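Local coordinates for protein TP_0956 (PDB 3U64) that probably serves as the lipoprotein T-component of a TRAP transporter, an all-helical tetratricopeptide-repeat-like scaffold for contacts with partner proteins, at residues G161-F166 and A181-L186; R265-D270 and K286-L291; Q46-V51 and I77-A82; V204-Y209 and H242-D247; A64-S69 and T148-G153. One frame throughout, in Å; residues are numbered along the deposited sequence.

Contact 1: residues G161-F166 and A181-L186; sequences GYVAAF and AAVMML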
# COMPACT_ATOMS: atom_id res chain seq x y z
N GLY A 161 13.31 -21.37 -0.23
CA GLY A 161 13.43 -20.27 0.71
C GLY A 161 14.82 -20.21 1.31
O GLY A 161 15.45 -19.14 1.38
N TYR A 162 15.33 -21.36 1.74
CA TYR A 162 16.65 -21.41 2.36
C TYR A 162 17.78 -21.12 1.36
O TYR A 162 18.70 -20.36 1.67
CB TYR A 162 16.87 -22.73 3.11
CG TYR A 162 16.23 -22.77 4.49
CD1 TYR A 162 15.10 -23.54 4.74
CD2 TYR A 162 16.75 -22.02 5.54
CE1 TYR A 162 14.50 -23.58 5.99
CE2 TYR A 162 16.18 -22.07 6.81
CZ TYR A 162 15.05 -22.84 7.03
OH TYR A 162 14.46 -22.88 8.29
N VAL A 163 17.70 -21.70 0.17
CA VAL A 163 18.67 -21.41 -0.89
C VAL A 163 18.64 -19.94 -1.31
O VAL A 163 19.69 -19.36 -1.60
CB VAL A 163 18.41 -22.30 -2.13
CG1 VAL A 163 19.07 -21.72 -3.34
CG2 VAL A 163 18.91 -23.73 -1.86
N ALA A 164 17.45 -19.33 -1.36
CA ALA A 164 17.36 -17.92 -1.72
C ALA A 164 17.96 -17.06 -0.60
O ALA A 164 18.61 -16.04 -0.87
CB ALA A 164 15.92 -17.50 -2.04
N ALA A 165 17.79 -17.49 0.66
CA ALA A 165 18.40 -16.73 1.76
C ALA A 165 19.92 -16.84 1.73
O ALA A 165 20.62 -15.86 1.98
CB ALA A 165 17.85 -17.17 3.13
N PHE A 166 20.41 -18.04 1.42
CA PHE A 166 21.85 -18.31 1.37
C PHE A 166 22.54 -17.45 0.31
O PHE A 166 23.64 -16.95 0.52
CB PHE A 166 22.09 -19.79 1.09
CG PHE A 166 23.54 -20.15 0.83
CD1 PHE A 166 24.50 -19.96 1.81
CD2 PHE A 166 23.92 -20.71 -0.38
CE1 PHE A 166 25.83 -20.30 1.58
CE2 PHE A 166 25.26 -21.05 -0.63
CZ PHE A 166 26.21 -20.84 0.35
N ALA A 181 20.71 -29.26 4.37
CA ALA A 181 19.35 -29.78 4.55
C ALA A 181 18.39 -29.27 3.48
O ALA A 181 17.53 -30.02 3.00
CB ALA A 181 18.83 -29.42 5.95
N ALA A 182 18.52 -28.00 3.12
CA ALA A 182 17.63 -27.41 2.12
C ALA A 182 17.80 -28.10 0.76
O ALA A 182 16.82 -28.48 0.11
CB ALA A 182 17.89 -25.90 1.98
N VAL A 183 19.04 -28.27 0.34
CA VAL A 183 19.32 -28.92 -0.93
C VAL A 183 18.85 -30.36 -0.91
O VAL A 183 18.25 -30.81 -1.88
CB VAL A 183 20.81 -28.83 -1.30
CG1 VAL A 183 21.09 -29.60 -2.59
CG2 VAL A 183 21.22 -27.36 -1.45
N MET A 184 19.09 -31.07 0.19
CA MET A 184 18.62 -32.45 0.31
C MET A 184 17.09 -32.54 0.21
O MET A 184 16.56 -33.49 -0.37
CB MET A 184 19.13 -33.12 1.61
CG MET A 184 20.65 -33.32 1.69
SD MET A 184 21.34 -34.25 0.29
CE MET A 184 22.16 -32.93 -0.62
N MET A 185 16.39 -31.55 0.75
CA MET A 185 14.94 -31.47 0.57
C MET A 185 14.60 -31.27 -0.91
O MET A 185 13.70 -31.92 -1.44
CB MET A 185 14.31 -30.38 1.42
CG MET A 185 14.39 -30.64 2.94
SD MET A 185 13.43 -29.43 3.91
CE MET A 185 14.73 -28.49 4.68
N LEU A 186 15.31 -30.38 -1.58
CA LEU A 186 15.08 -30.18 -3.01
C LEU A 186 15.37 -31.48 -3.79
O LEU A 186 14.56 -31.92 -4.63
CB LEU A 186 15.92 -29.01 -3.53
CG LEU A 186 15.45 -27.62 -3.08
CD1 LEU A 186 16.46 -26.55 -3.43
CD2 LEU A 186 14.09 -27.25 -3.68
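The ring of Tyr-162 is the flat group of this contact, and Ala-182 meets it only obliquely, its methyl sitting beside the ring's root. The closer touch is one atom further back, where Tyr-162 CB and Ala-182 CB come within 3.5 Å of each other. The phenol is directed elsewhere: it packs against Leu-111, Ala-114 and Arg-115 of helix 96-124, so Tyr-162 joins three helices. The next residue, Val-163, sends its CG2 branch across, the branch that lies anti to its own carbonyl carbon while CG1 is anti to the backbone N (chi1 161°). That methyl rests 4.1 Å from CD1 of Leu-186 and 4.3 Å from CG2 of Val-183. The side chains of Val-163 and Leu-186 cross obliquely, methyl against methyl. Leu-186 and Val-183 also pack on helix 196-211, touching Val-204, Leu-205, Phe-208 and Tyr-209. No hydrogen bond spans the two segments, and the interface is wholly apolar and largely buried. The alanine allows a close approach: the CA atoms of Tyr-162 and Ala-182 are 6.1 Å apart, and the short helical axes pass at 9.3 Å, running roughly antiparallel at 138°. Close packing at an alanine between successive, roughly antiparallel helices, 152-166 and 176-192, is the arrangement of a helical hairpin in a tetratricopeptide-repeat-like fold.

Contact 2: residues R265-D270 and K286-L291; sequences RALAID and KRARWL. With SO4 (sulfate ion), chain B.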
# COMPACT_ATOMS: atom_id res chain seq x y z
N ARG A 265 15.72 -15.45 -26.54
CA ARG A 265 14.62 -16.40 -26.42
C ARG A 265 13.67 -16.04 -25.27
O ARG A 265 12.46 -16.07 -25.45
CB ARG A 265 15.15 -17.83 -26.32
CG ARG A 265 15.70 -18.32 -27.65
CD ARG A 265 16.02 -19.79 -27.63
NE ARG A 265 17.26 -20.06 -26.92
CZ ARG A 265 18.36 -20.56 -27.48
NH1 ARG A 265 18.38 -20.86 -28.77
NH2 ARG A 265 19.44 -20.76 -26.73
N ALA A 266 14.21 -15.67 -24.10
CA ALA A 266 13.37 -15.21 -22.98
C ALA A 266 12.49 -14.04 -23.40
O ALA A 266 11.33 -13.97 -23.03
CB ALA A 266 14.21 -14.83 -21.77
N LEU A 267 13.06 -13.11 -24.16
CA LEU A 267 12.35 -11.90 -24.57
C LEU A 267 11.41 -12.08 -25.78
O LEU A 267 10.62 -11.19 -26.08
CB LEU A 267 13.35 -10.76 -24.85
CG LEU A 267 14.13 -10.32 -23.61
CD1 LEU A 267 15.16 -9.25 -23.92
CD2 LEU A 267 13.18 -9.85 -22.53
N ALA A 268 11.50 -13.21 -26.47
CA ALA A 268 10.64 -13.43 -27.63
C ALA A 268 9.24 -13.87 -27.19
O ALA A 268 8.28 -13.77 -27.95
CB ALA A 268 11.27 -14.46 -28.59
N ILE A 269 9.14 -14.34 -25.95
CA ILE A 269 7.85 -14.77 -25.41
C ILE A 269 6.86 -13.61 -25.29
O ILE A 269 7.18 -12.53 -24.78
CB ILE A 269 8.03 -15.51 -24.07
CG1 ILE A 269 8.88 -16.78 -24.27
CG2 ILE A 269 6.67 -15.83 -23.43
CD1 ILE A 269 9.59 -17.24 -22.99
N ASP A 270 5.65 -13.83 -25.77
CA ASP A 270 4.61 -12.82 -25.69
C ASP A 270 3.70 -13.10 -24.47
O ASP A 270 2.93 -14.07 -24.47
CB ASP A 270 3.80 -12.76 -26.99
CG ASP A 270 2.67 -11.75 -26.94
OD1 ASP A 270 2.60 -10.99 -25.95
OD2 ASP A 270 1.84 -11.72 -27.89
N LYS A 286 11.56 -8.40 -17.45
CA LYS A 286 12.28 -7.25 -16.90
C LYS A 286 13.69 -7.64 -16.50
O LYS A 286 14.64 -6.90 -16.75
CB LYS A 286 11.57 -6.69 -15.66
CG LYS A 286 10.33 -5.89 -15.94
CD LYS A 286 9.94 -5.06 -14.72
CE LYS A 286 11.00 -4.00 -14.41
NZ LYS A 286 10.60 -3.11 -13.27
N ARG A 287 13.83 -8.80 -15.86
CA ARG A 287 15.15 -9.28 -15.45
C ARG A 287 16.10 -9.58 -16.64
O ARG A 287 17.27 -9.24 -16.61
CB ARG A 287 15.01 -10.50 -14.55
CG ARG A 287 16.34 -11.07 -14.12
CD ARG A 287 16.54 -10.99 -12.62
NE ARG A 287 17.84 -11.54 -12.25
CZ ARG A 287 18.90 -10.82 -11.93
NH1 ARG A 287 18.82 -9.49 -11.90
NH2 ARG A 287 20.04 -11.42 -11.61
N ALA A 288 15.58 -10.24 -17.68
CA ALA A 288 16.35 -10.52 -18.89
C ALA A 288 16.77 -9.23 -19.62
O ALA A 288 17.89 -9.11 -20.09
CB ALA A 288 15.55 -11.43 -19.84
N ARG A 289 15.86 -8.27 -19.69
CA ARG A 289 16.21 -6.95 -20.23
C ARG A 289 17.37 -6.31 -19.46
O ARG A 289 18.29 -5.74 -20.06
CB ARG A 289 15.00 -6.03 -20.19
CG ARG A 289 14.53 -5.56 -21.54
CD ARG A 289 13.10 -5.02 -21.47
NE ARG A 289 12.15 -5.99 -22.03
CZ ARG A 289 11.02 -6.38 -21.44
NH1 ARG A 289 10.66 -5.88 -20.26
NH2 ARG A 289 10.24 -7.26 -22.05
N TRP A 290 17.34 -6.40 -18.14
CA TRP A 290 18.41 -5.84 -17.32
C TRP A 290 19.75 -6.56 -17.56
O TRP A 290 20.78 -5.93 -17.71
CB TRP A 290 18.04 -5.94 -15.85
CG TRP A 290 19.05 -5.40 -14.91
CD1 TRP A 290 19.19 -4.10 -14.52
CD2 TRP A 290 20.06 -6.14 -14.21
NE1 TRP A 290 20.23 -3.99 -13.62
CE2 TRP A 290 20.78 -5.22 -13.42
CE3 TRP A 290 20.42 -7.49 -14.18
CZ2 TRP A 290 21.85 -5.62 -12.61
CZ3 TRP A 290 21.49 -7.88 -13.38
CH2 TRP A 290 22.19 -6.95 -12.60
N LEU A 291 19.71 -7.89 -17.59
CA LEU A 291 20.90 -8.67 -17.89
C LEU A 291 21.52 -8.25 -19.22
O LEU A 291 22.73 -8.00 -19.28
CB LEU A 291 20.57 -10.17 -17.90
CG LEU A 291 20.36 -10.82 -16.54
CD1 LEU A 291 19.77 -12.22 -16.69
CD2 LEU A 291 21.67 -10.87 -15.75
S SO4 B . 11.77 -2.50 -18.52
O1 SO4 B . 11.54 -3.53 -19.53
O2 SO4 B . 10.48 -2.01 -18.03
O3 SO4 B . 12.53 -3.09 -17.42
O4 SO4 B . 12.54 -1.40 -19.10
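Apolar packing comes first: Ala-266 CB faces Ala-288 CB at 4.1 Å, and Leu-267 places its CD2 methyl 3.9 Å from that same Ala-288 CB. The alanine methyl is therefore shared by two neighbours on the other helix, while Ile-243 of helix 240-250 also packs on it. Leu-267 CD2 further touches Arg-289, lying 3.9 Å from NH2 and oblique to the guanidinium as the two side chains cross. Helices 256-268 and 278-293 thus pack as consecutive helices near the C-terminal end of this tetratricopeptide-repeat-like array. Polar interactions belong to Arg-289 and a sulfate, probably from the crystallisation liquor. A bend at chi3 (-104°) swings the guanidinium round to the sulfate, which it meets with its edge: NH1 donates to O1 at 2.6 Å, with an N-H...O angle of 145°. Lys-286 comes near the same anion through its chain, CE lying 3.5 Å from sulfate O3.

Contact 3: residues Q46-V51 and I77-A82; sequences QSLPLV and IMYANA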
# COMPACT_ATOMS: atom_id res chain seq x y z
N GLN A 46 1.59 -3.09 -4.23
CA GLN A 46 0.90 -2.31 -3.20
C GLN A 46 -0.21 -3.08 -2.48
O GLN A 46 -0.58 -2.74 -1.36
CB GLN A 46 0.33 -1.02 -3.78
CG GLN A 46 1.42 -0.10 -4.30
CD GLN A 46 0.90 1.24 -4.73
OE1 GLN A 46 0.08 1.85 -4.03
NE2 GLN A 46 1.36 1.73 -5.88
N SER A 47 -0.74 -4.12 -3.13
CA SER A 47 -1.81 -4.89 -2.51
C SER A 47 -1.33 -6.14 -1.80
O SER A 47 -1.98 -6.61 -0.89
CB SER A 47 -2.93 -5.21 -3.53
OG SER A 47 -2.41 -5.78 -4.71
N LEU A 48 -0.17 -6.67 -2.18
CA LEU A 48 0.29 -7.93 -1.59
C LEU A 48 0.55 -7.88 -0.05
O LEU A 48 0.23 -8.84 0.66
CB LEU A 48 1.48 -8.50 -2.36
CG LEU A 48 1.12 -9.38 -3.56
CD1 LEU A 48 2.36 -10.03 -4.16
CD2 LEU A 48 0.10 -10.45 -3.15
N PRO A 49 1.10 -6.77 0.47
CA PRO A 49 1.38 -6.76 1.92
C PRO A 49 0.20 -7.14 2.85
O PRO A 49 0.40 -8.02 3.71
CB PRO A 49 1.86 -5.33 2.18
CG PRO A 49 2.49 -4.92 0.86
CD PRO A 49 1.58 -5.54 -0.18
N LEU A 50 -0.98 -6.54 2.72
CA LEU A 50 -2.07 -6.92 3.63
C LEU A 50 -2.48 -8.36 3.40
O LEU A 50 -2.80 -9.07 4.35
CB LEU A 50 -3.28 -5.99 3.51
CG LEU A 50 -4.47 -6.25 4.46
CD1 LEU A 50 -4.06 -6.40 5.95
CD2 LEU A 50 -5.49 -5.13 4.30
N VAL A 51 -2.45 -8.81 2.15
CA VAL A 51 -2.68 -10.22 1.83
C VAL A 51 -1.72 -11.15 2.60
O VAL A 51 -2.15 -12.15 3.20
CB VAL A 51 -2.52 -10.45 0.32
CG1 VAL A 51 -2.64 -11.91 -0.02
CG2 VAL A 51 -3.58 -9.63 -0.43
N ILE A 77 8.02 -15.88 0.22
CA ILE A 77 9.19 -16.13 -0.64
C ILE A 77 9.06 -15.43 -2.01
O ILE A 77 10.03 -14.83 -2.50
CB ILE A 77 9.46 -17.64 -0.82
CG1 ILE A 77 9.89 -18.25 0.51
CG2 ILE A 77 10.55 -17.87 -1.87
CD1 ILE A 77 9.77 -19.74 0.57
N MET A 78 7.87 -15.48 -2.60
CA MET A 78 7.63 -14.82 -3.89
C MET A 78 7.66 -13.31 -3.75
O MET A 78 8.25 -12.61 -4.57
CB MET A 78 6.29 -15.25 -4.47
CG MET A 78 6.18 -16.77 -4.54
SD MET A 78 4.68 -17.30 -5.42
CE MET A 78 5.20 -17.01 -7.11
N TYR A 79 7.01 -12.80 -2.71
CA TYR A 79 7.11 -11.39 -2.42
C TYR A 79 8.57 -10.99 -2.20
O TYR A 79 9.04 -10.01 -2.77
CB TYR A 79 6.30 -11.03 -1.19
CG TYR A 79 6.32 -9.56 -0.91
CD1 TYR A 79 5.48 -8.70 -1.59
CD2 TYR A 79 7.20 -9.02 0.04
CE1 TYR A 79 5.49 -7.34 -1.35
CE2 TYR A 79 7.21 -7.67 0.30
CZ TYR A 79 6.35 -6.83 -0.40
OH TYR A 79 6.36 -5.47 -0.16
N ALA A 80 9.30 -11.74 -1.38
CA ALA A 80 10.67 -11.35 -1.09
C ALA A 80 11.47 -11.21 -2.38
O ALA A 80 12.26 -10.28 -2.54
CB ALA A 80 11.34 -12.35 -0.17
N ASN A 81 11.26 -12.13 -3.31
CA ASN A 81 12.01 -12.08 -4.55
C ASN A 81 11.56 -10.94 -5.46
O ASN A 81 12.34 -10.07 -5.83
CB ASN A 81 11.87 -13.39 -5.32
CG ASN A 81 12.47 -13.30 -6.71
OD1 ASN A 81 13.35 -12.48 -6.96
ND2 ASN A 81 11.99 -14.12 -7.62
N ALA A 82 10.29 -10.97 -5.82
CA ALA A 82 9.76 -10.03 -6.80
C ALA A 82 9.74 -8.58 -6.31
O ALA A 82 9.97 -7.67 -7.10
CB ALA A 82 8.37 -10.47 -7.27
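Tyr-79 reaches from helix 66-89 to Leu-48 and Pro-49 on helix 41-61, two successive helices of the tetratricopeptide-repeat-like fold. Its CG stands anti to the backbone N (chi1 -177°), which extends the phenol across the gap between the helices; the CA atoms of Leu-48 and Tyr-79 are 7.7 Å apart, so the long side chain does the bridging. With chi2 at 81° the ring stands roughly perpendicular to the plane through CA, CB and CG. Leu-48 meets the ring near its root, CB 4.1 Å from Tyr-79 CD1, with its own CD1 methyl almost as near; Phe-83 and Phe-35 pack around that leucine. Pro-49 is met further out, its side chain crossing the tyrosine at about a right angle; both residues approach the ring obliquely. Helix 41-61 is kinked here: the N of Pro-49 has no hydrogen to give, and that of Leu-50 makes no bond to the preceding turn either. Beyond this pair lies a subunit interface: Pro-49 packs on Gln-46, and Tyr-79 on Leu-43, of a second subunit. Within the chain the outermost touch is made by the hydroxyl end of the tyrosine, with Tyr-79 OH 4.0 Å from Pro-49 CG.

Contact 4: residues V204-Y209 and H242-D247; sequences VLTKFY and HITYAD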
# COMPACT_ATOMS: atom_id res chain seq x y z
N VAL A 204 15.76 -24.37 -9.51
CA VAL A 204 16.41 -23.90 -8.29
C VAL A 204 17.73 -24.65 -8.05
O VAL A 204 18.71 -24.04 -7.64
CB VAL A 204 15.49 -24.00 -7.07
CG1 VAL A 204 16.23 -23.56 -5.82
CG2 VAL A 204 14.25 -23.14 -7.28
N LEU A 205 17.77 -25.94 -8.34
CA LEU A 205 18.99 -26.72 -8.14
C LEU A 205 20.10 -26.26 -9.10
O LEU A 205 21.28 -26.20 -8.72
CB LEU A 205 18.75 -28.23 -8.27
CG LEU A 205 18.02 -28.85 -7.08
CD1 LEU A 205 17.63 -30.31 -7.33
CD2 LEU A 205 18.90 -28.71 -5.84
N THR A 206 19.72 -25.96 -10.33
CA THR A 206 20.71 -25.50 -11.31
C THR A 206 21.38 -24.25 -10.75
O THR A 206 22.61 -24.16 -10.70
CB THR A 206 20.07 -25.15 -12.66
OG1 THR A 206 19.41 -26.32 -13.18
CG2 THR A 206 21.15 -24.70 -13.68
N LYS A 207 20.57 -23.31 -10.30
CA LYS A 207 21.07 -22.07 -9.75
C LYS A 207 21.93 -22.31 -8.52
O LYS A 207 22.99 -21.73 -8.39
CB LYS A 207 19.93 -21.10 -9.47
CG LYS A 207 19.23 -20.67 -10.75
CD LYS A 207 18.30 -19.46 -10.57
CE LYS A 207 16.98 -19.88 -9.96
NZ LYS A 207 16.06 -18.70 -9.85
N PHE A 208 21.50 -23.20 -7.63
CA PHE A 208 22.30 -23.46 -6.45
C PHE A 208 23.67 -24.03 -6.83
O PHE A 208 24.70 -23.51 -6.41
CB PHE A 208 21.62 -24.42 -5.45
CG PHE A 208 22.55 -24.91 -4.35
CD1 PHE A 208 22.77 -24.14 -3.19
CD2 PHE A 208 23.25 -26.10 -4.50
CE1 PHE A 208 23.65 -24.58 -2.18
CE2 PHE A 208 24.12 -26.55 -3.49
CZ PHE A 208 24.33 -25.79 -2.34
N TYR A 209 23.68 -25.10 -7.63
CA TYR A 209 24.93 -25.80 -7.95
C TYR A 209 25.90 -24.88 -8.66
O TYR A 209 27.08 -24.94 -8.41
CB TYR A 209 24.69 -27.03 -8.81
CG TYR A 209 24.02 -28.13 -8.05
CD1 TYR A 209 24.41 -28.43 -6.75
CD2 TYR A 209 22.97 -28.85 -8.61
CE1 TYR A 209 23.78 -29.43 -6.03
CE2 TYR A 209 22.34 -29.84 -7.90
CZ TYR A 209 22.74 -30.13 -6.61
OH TYR A 209 22.09 -31.12 -5.92
N HIS A 242 15.38 -20.01 -19.80
CA HIS A 242 16.33 -19.29 -20.66
C HIS A 242 17.26 -18.40 -19.83
O HIS A 242 18.48 -18.39 -20.03
CB HIS A 242 15.63 -18.44 -21.75
CG HIS A 242 14.77 -19.24 -22.69
ND1 HIS A 242 15.30 -20.15 -23.59
CD2 HIS A 242 13.43 -19.29 -22.85
CE1 HIS A 242 14.31 -20.72 -24.26
NE2 HIS A 242 13.17 -20.22 -23.84
N ILE A 243 16.68 -17.66 -18.88
CA ILE A 243 17.44 -16.78 -18.01
C ILE A 243 18.42 -17.57 -17.13
O ILE A 243 19.58 -17.19 -16.97
CB ILE A 243 16.51 -15.93 -17.12
CG1 ILE A 243 15.73 -14.95 -18.01
CG2 ILE A 243 17.32 -15.22 -16.00
CD1 ILE A 243 14.64 -14.20 -17.31
N THR A 244 17.95 -18.68 -16.57
CA THR A 244 18.82 -19.55 -15.80
C THR A 244 20.02 -20.02 -16.63
O THR A 244 21.17 -19.97 -16.16
CB THR A 244 18.04 -20.73 -15.23
OG1 THR A 244 17.10 -20.25 -14.25
CG2 THR A 244 19.01 -21.76 -14.60
N TYR A 245 19.78 -20.43 -17.87
CA TYR A 245 20.87 -20.84 -18.75
C TYR A 245 21.89 -19.72 -18.92
O TYR A 245 23.10 -19.94 -18.78
CB TYR A 245 20.33 -21.26 -20.12
CG TYR A 245 21.39 -21.85 -21.02
CD1 TYR A 245 21.90 -23.12 -20.78
CD2 TYR A 245 21.89 -21.13 -22.11
CE1 TYR A 245 22.89 -23.66 -21.59
CE2 TYR A 245 22.87 -21.67 -22.93
CZ TYR A 245 23.37 -22.94 -22.67
OH TYR A 245 24.34 -23.50 -23.47
N ALA A 246 21.41 -18.51 -19.19
CA ALA A 246 22.29 -17.36 -19.42
C ALA A 246 23.07 -16.96 -18.17
O ALA A 246 24.28 -16.76 -18.21
CB ALA A 246 21.47 -16.17 -19.94
N ASP A 247 22.35 -16.86 -17.06
CA ASP A 247 22.86 -16.28 -15.83
C ASP A 247 23.71 -17.25 -15.01
O ASP A 247 24.81 -16.92 -14.56
CB ASP A 247 21.67 -15.79 -15.02
CG ASP A 247 22.08 -14.94 -13.84
OD1 ASP A 247 23.16 -14.32 -13.90
OD2 ASP A 247 21.30 -14.87 -12.86
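Thr-206 and Thr-244 face each other with their methyl branches, the side chains slanting past each other and CG2 meeting CG2 at 3.8 Å. In each residue the methyl is anti to the backbone N, with chi1 of -59° in Thr-206 and -67° in Thr-244. That leaves each OG1 beside its own backbone, where a preceding carbonyl receives it: Trp-202 O for Thr-206 and Asp-240 O for Thr-244. Thr-244 OG1 is also bonded by Asn-203 ND2. Lys-207 lies across Thr-244 at about a right angle, using the aliphatic part of its chain. Its CG is 4.0 Å from Thr-244 CG2, and its CD is likewise 4.0 Å from Thr-244 OG1, contacts of packing alone. The chain then bends at chi3 and carries the ammonium towards a bound sulfate, still at long range. Helices 196-211 and 240-250 pack here as in a tetratricopeptide-repeat-like stack, with helix 220-233, between them in the chain, touching Thr-206 through Ala-226 and Phe-227, and helices 176-192 and 256-268 adjoining them respectively.

Contact 5: residues A64-S69 and T148-G153; sequences AHRGLS and TRVDVG. With SO4 (sulfate ion), chain E.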
# COMPACT_ATOMS: atom_id res chain seq x y z
N ALA A 64 -2.42 -26.16 12.24
CA ALA A 64 -2.38 -27.55 11.75
C ALA A 64 -2.92 -27.64 10.34
O ALA A 64 -2.97 -28.73 9.75
CB ALA A 64 -3.17 -28.47 12.66
N HIS A 65 -3.31 -26.51 9.78
CA HIS A 65 -3.74 -26.50 8.40
C HIS A 65 -2.49 -26.42 7.52
O HIS A 65 -1.81 -25.38 7.45
CB HIS A 65 -4.70 -25.34 8.10
CG HIS A 65 -5.48 -25.53 6.85
ND1 HIS A 65 -4.92 -25.39 5.59
CD2 HIS A 65 -6.77 -25.89 6.64
CE1 HIS A 65 -5.84 -25.63 4.67
NE2 HIS A 65 -6.97 -25.94 5.28
N ARG A 66 -2.18 -27.53 6.86
CA ARG A 66 -0.97 -27.63 6.07
C ARG A 66 -1.02 -26.72 4.85
O ARG A 66 -0.02 -26.08 4.51
CB ARG A 66 -0.75 -29.07 5.65
CG ARG A 66 -0.50 -30.01 6.83
CD ARG A 66 -0.02 -31.34 6.31
NE ARG A 66 1.20 -31.19 5.54
CZ ARG A 66 1.76 -32.16 4.81
NH1 ARG A 66 1.19 -33.35 4.76
NH2 ARG A 66 2.89 -31.93 4.14
N GLY A 67 -2.18 -26.65 4.21
CA GLY A 67 -2.36 -25.77 3.07
C GLY A 67 -2.06 -24.30 3.39
O GLY A 67 -1.44 -23.59 2.58
N LEU A 68 -2.50 -23.85 4.57
CA LEU A 68 -2.30 -22.46 4.98
C LEU A 68 -0.83 -22.19 5.30
O LEU A 68 -0.30 -21.13 4.95
CB LEU A 68 -3.18 -22.10 6.19
CG LEU A 68 -4.49 -21.40 5.85
CD1 LEU A 68 -5.29 -21.12 7.12
CD2 LEU A 68 -4.18 -20.12 5.11
N SER A 69 -0.20 -23.12 6.00
CA SER A 69 1.24 -23.08 6.23
C SER A 69 2.00 -22.89 4.94
O SER A 69 2.80 -21.97 4.81
CB SER A 69 1.73 -24.35 6.93
OG SER A 69 1.39 -24.32 8.31
N THR A 148 6.36 -38.18 0.97
CA THR A 148 5.73 -38.70 -0.24
C THR A 148 5.45 -37.58 -1.24
O THR A 148 5.78 -36.41 -1.00
CB THR A 148 4.41 -39.37 0.12
OG1 THR A 148 3.50 -38.36 0.57
CG2 THR A 148 4.64 -40.39 1.24
N ARG A 149 4.81 -37.95 -2.35
CA ARG A 149 4.55 -37.00 -3.42
C ARG A 149 3.69 -35.86 -2.91
O ARG A 149 3.77 -34.74 -3.40
CB ARG A 149 3.87 -37.70 -4.60
CG ARG A 149 4.86 -38.49 -5.46
CD ARG A 149 4.17 -39.50 -6.38
NE ARG A 149 3.70 -38.91 -7.63
CZ ARG A 149 4.47 -38.69 -8.69
NH1 ARG A 149 5.76 -38.98 -8.66
NH2 ARG A 149 3.95 -38.16 -9.80
N VAL A 150 2.88 -36.15 -1.89
CA VAL A 150 2.03 -35.15 -1.28
C VAL A 150 2.87 -34.02 -0.64
O VAL A 150 2.39 -32.90 -0.51
CB VAL A 150 1.07 -35.82 -0.26
CG1 VAL A 150 0.53 -34.83 0.74
CG2 VAL A 150 -0.08 -36.49 -1.00
N ASP A 151 4.12 -34.33 -0.27
CA ASP A 151 5.01 -33.39 0.42
C ASP A 151 5.91 -32.58 -0.52
O ASP A 151 6.68 -31.74 -0.06
CB ASP A 151 5.89 -34.13 1.43
CG ASP A 151 5.09 -34.95 2.41
OD1 ASP A 151 4.16 -34.37 3.01
OD2 ASP A 151 5.37 -36.16 2.57
N VAL A 152 5.81 -32.84 -1.81
CA VAL A 152 6.73 -32.26 -2.77
C VAL A 152 6.62 -30.74 -2.84
O VAL A 152 7.63 -30.05 -2.80
CB VAL A 152 6.58 -32.89 -4.16
CG1 VAL A 152 7.37 -32.09 -5.18
CG2 VAL A 152 7.04 -34.36 -4.11
N GLY A 153 5.41 -30.21 -2.91
CA GLY A 153 5.21 -28.77 -2.88
C GLY A 153 5.94 -28.13 -1.71
O GLY A 153 6.63 -27.11 -1.85
S SO4 E . 6.79 -37.95 -12.65
O1 SO4 E . 5.47 -37.48 -12.23
O2 SO4 E . 7.30 -38.97 -11.72
O3 SO4 E . 6.65 -38.52 -13.99
O4 SO4 E . 7.72 -36.83 -12.69
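A salt bridge ties the N-terminal start of helix 66-89 to the turn that leads into helix 152-166, two elements of the tetratricopeptide-repeat-like fold far apart in sequence. Arg-66 NH2 donates to Asp-151 OD1 at 3.0 Å in a nearly straight bond (N-H...O 164°). The carboxylate oxygen lies at the guanidinium edge, close to its plane, and is met almost head-on down its own C-O bond; the two flat groups are inclined by 32°. The arginine chain bends at chi3 (59°) before reaching across, and its NH1 passes 4.3 Å from Val-150 CG1. Other bonds hold both charged groups in place. Arg-66 NE is bonded to Ser-120 of helix 96-124, while Asp-151 OD2 takes the backbone N-H of Thr-148 at 2.8 Å and is also bonded to Tyr-125 OH. The start of helix 66-89 is fixed separately by His-65, whose ND1 caps it by accepting from Leu-68 N at 3.0 Å. On the far side of the turn Arg-149 holds a sulfate, NH2 to O1 at 2.9 Å. Because Asp-151 is buried and both its oxygens have donors, the carboxylate is probably kept ionised, and the arginine opposite it would balance that charge while its NE bond to Ser-120 probably restrains the guanidinium's rotation.

In the fold
Along the chain, the segments of contacts 3 and 5 alternate, and both use helix 66-89; contacts 1, 4 and 2 then follow in series. Contact 5 shares helix 152-166 with contact 1, their centres 17 Å apart. Contact 1 touches contact 4 directly through helices 176-192 and 196-211, and contact 4 in turn touches contact 2 where helix 240-250 meets helix 256-268, each pair of centres 15 Å apart. Contact 3 adjoins contact 1 through Ile-77 and Gly-161. Direct packing thus links contacts 3, 1, 4 and 2 within one all-helical body, and contact 5, 33 Å from contact 2 between centres, is joined to them through the helices it shares.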